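Local coordinates for ScaE cell-surface anchored scaffoldin protein (Ruminococcus flavefaciens, PDB 2ZF9) that probably holds cellulosomes on the bacterial surface, its type III cohesin module probably binding the dockerin of a partner scaffoldin, at residues K100-D105 with F110-G115. Residues are numbered along the deposited sequence; the frame is centred on the assembly and turned at random.
Sequences KKAEAD and FFTATG
E103 and F111 lie opposite each other as a hydrogen-bonded pair in an antiparallel beta hairpin of the cohesin module, a worked example of how one backbone pattern sorts side chains onto two faces. Four backbone bonds close the E103–F111 and K101–A113 pairs; the straightest runs from F111 N to E103 O, 2.9 Å at 177°. Between them, CA-H...O contacts join A102 CA to F111 O and T112 CA to K101 O (3.3 Å).

On the face of K101, E103, F111 and A113, the E103 carboxylate lies alongside the F111 ring, planes 66° apart, with OE2 3.9 Å from CD2. F111 CG sits anti to its own N (chi1 176°), which stands the ring out from the sheet, where it meets the H70 ring. A salt bridge joins K101 NZ to E103 OE1 at 3.6 Å along the strand, and an alanine at E103 would probably leave that ammonium and F111 CD2 without their carboxylate neighbour.

The other face, with A102 and T112, turns to W127, while T112 OG1 is hydrogen-bonded to L69 O on the next strand. Nearer the turn, D105 OD2 is hydrogen-bonded to S109 OG, and D105 CB rests 3.7 Å from F110 CA.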
loop_
_atom_site.group_PDB
_atom_site.type_symbol
_atom_site.label_atom_id
_atom_site.label_comp_id
_atom_site.label_asym_id
_atom_site.label_seq_id
_atom_site.Cartn_x
_atom_site.Cartn_y
_atom_site.Cartn_z
ATOM N N LYS A 100 -12.126 -5.130 7.829
ATOM C CA LYS A 100 -11.432 -4.670 6.613
ATOM C C LYS A 100 -12.302 -3.594 5.985
ATOM O O LYS A 100 -13.496 -3.825 5.738
ATOM C CB LYS A 100 -11.268 -5.807 5.595
ATOM C CG LYS A 100 -10.429 -6.971 6.073
ATOM C CD LYS A 100 -10.304 -8.093 5.060
ATOM C CE LYS A 100 -11.489 -9.051 5.094
ATOM N NZ LYS A 100 -11.266 -10.223 5.970
ATOM N N LYS A 101 -11.736 -2.420 5.724
ATOM C CA LYS A 101 -12.515 -1.415 4.979
ATOM C C LYS A 101 -11.643 -0.564 4.061
ATOM O O LYS A 101 -10.460 -0.303 4.369
ATOM C CB LYS A 101 -13.326 -0.512 5.933
ATOM C CG LYS A 101 -12.484 0.220 6.945
ATOM C CD LYS A 101 -13.207 1.426 7.583
ATOM C CE LYS A 101 -12.160 2.341 8.277
ATOM N NZ LYS A 101 -12.748 3.406 9.151
ATOM N N ALA A 102 -12.215 -0.157 2.925
ATOM C CA ALA A 102 -11.547 0.755 2.009
ATOM C C ALA A 102 -12.479 1.933 1.783
ATOM O O ALA A 102 -13.696 1.756 1.522
ATOM C CB ALA A 102 -11.251 0.039 0.681
ATOM N N GLU A 103 -11.928 3.135 1.865
ATOM C CA GLU A 103 -12.773 4.308 1.774
ATOM C C GLU A 103 -12.048 5.480 1.115
ATOM O O GLU A 103 -10.797 5.503 1.034
ATOM C CB GLU A 103 -13.287 4.674 3.161
ATOM C CG GLU A 103 -12.231 5.238 4.010
ATOM C CD GLU A 103 -12.696 5.577 5.421
ATOM O OE1 GLU A 103 -13.513 4.835 5.975
ATOM O OE2 GLU A 103 -12.216 6.590 5.979
ATOM N N ALA A 104 -12.846 6.444 0.654
ATOM C CA ALA A 104 -12.332 7.606 -0.066
ATOM C C ALA A 104 -11.453 8.449 0.836
ATOM O O ALA A 104 -11.665 8.488 2.067
ATOM C CB ALA A 104 -13.535 8.469 -0.621
ATOM N N ASP A 105 -10.464 9.117 0.226
ATOM C CA ASP A 105 -9.586 10.060 0.920
ATOM C C ASP A 105 -9.553 11.385 0.127
ATOM O O ASP A 105 -10.282 12.314 0.456
ATOM C CB ASP A 105 -8.172 9.462 1.124
ATOM C CG ASP A 105 -7.278 10.337 2.014
ATOM O OD1 ASP A 105 -7.804 11.145 2.815
ATOM O OD2 ASP A 105 -6.046 10.230 1.883
ATOM N N PHE A 110 -6.628 6.933 -1.474
ATOM C CA PHE A 110 -7.667 6.288 -0.676
ATOM C C PHE A 110 -7.052 5.667 0.588
ATOM O O PHE A 110 -5.839 5.523 0.723
ATOM C CB PHE A 110 -8.493 5.260 -1.517
ATOM C CG PHE A 110 -7.694 4.080 -2.028
ATOM C CD1 PHE A 110 -6.952 4.179 -3.223
ATOM C CD2 PHE A 110 -7.691 2.865 -1.332
ATOM C CE1 PHE A 110 -6.208 3.115 -3.725
ATOM C CE2 PHE A 110 -6.951 1.760 -1.825
ATOM C CZ PHE A 110 -6.213 1.865 -3.019
ATOM N N PHE A 111 -7.910 5.337 1.522
ATOM C CA PHE A 111 -7.470 4.842 2.813
ATOM C C PHE A 111 -7.992 3.434 3.001
ATOM O O PHE A 111 -9.161 3.130 2.668
ATOM C CB PHE A 111 -7.987 5.755 3.937
ATOM C CG PHE A 111 -7.663 5.253 5.336
ATOM C CD1 PHE A 111 -6.332 5.129 5.760
ATOM C CD2 PHE A 111 -8.685 4.947 6.224
ATOM C CE1 PHE A 111 -6.019 4.690 7.068
ATOM C CE2 PHE A 111 -8.416 4.513 7.520
ATOM C CZ PHE A 111 -7.098 4.392 7.960
ATOM N N THR A 112 -7.127 2.572 3.524
ATOM C CA THR A 112 -7.532 1.193 3.858
ATOM C C THR A 112 -7.231 0.940 5.323
ATOM O O THR A 112 -6.276 1.499 5.859
ATOM C CB THR A 112 -6.757 0.149 3.018
ATOM O OG1 THR A 112 -5.339 0.252 3.312
ATOM C CG2 THR A 112 -7.055 0.342 1.483
ATOM N N ALA A 113 -8.017 0.082 5.979
ATOM C CA ALA A 113 -7.808 -0.213 7.419
ATOM C C ALA A 113 -8.223 -1.651 7.684
ATOM O O ALA A 113 -9.120 -2.169 7.031
ATOM C CB ALA A 113 -8.626 0.755 8.347
ATOM N N THR A 114 -7.489 -2.309 8.578
ATOM C CA THR A 114 -7.823 -3.679 8.992
ATOM C C THR A 114 -7.683 -3.741 10.504
ATOM O O THR A 114 -6.981 -2.928 11.133
ATOM C CB THR A 114 -6.891 -4.764 8.387
ATOM O OG1 THR A 114 -5.564 -4.618 8.926
ATOM C CG2 THR A 114 -6.860 -4.729 6.829
ATOM N N GLY A 115 -8.352 -4.719 11.081
ATOM C CA GLY A 115 -8.257 -4.972 12.519
ATOM C C GLY A 115 -8.621 -6.408 12.761
ATOM O O GLY A 115 -9.184 -7.052 11.887
#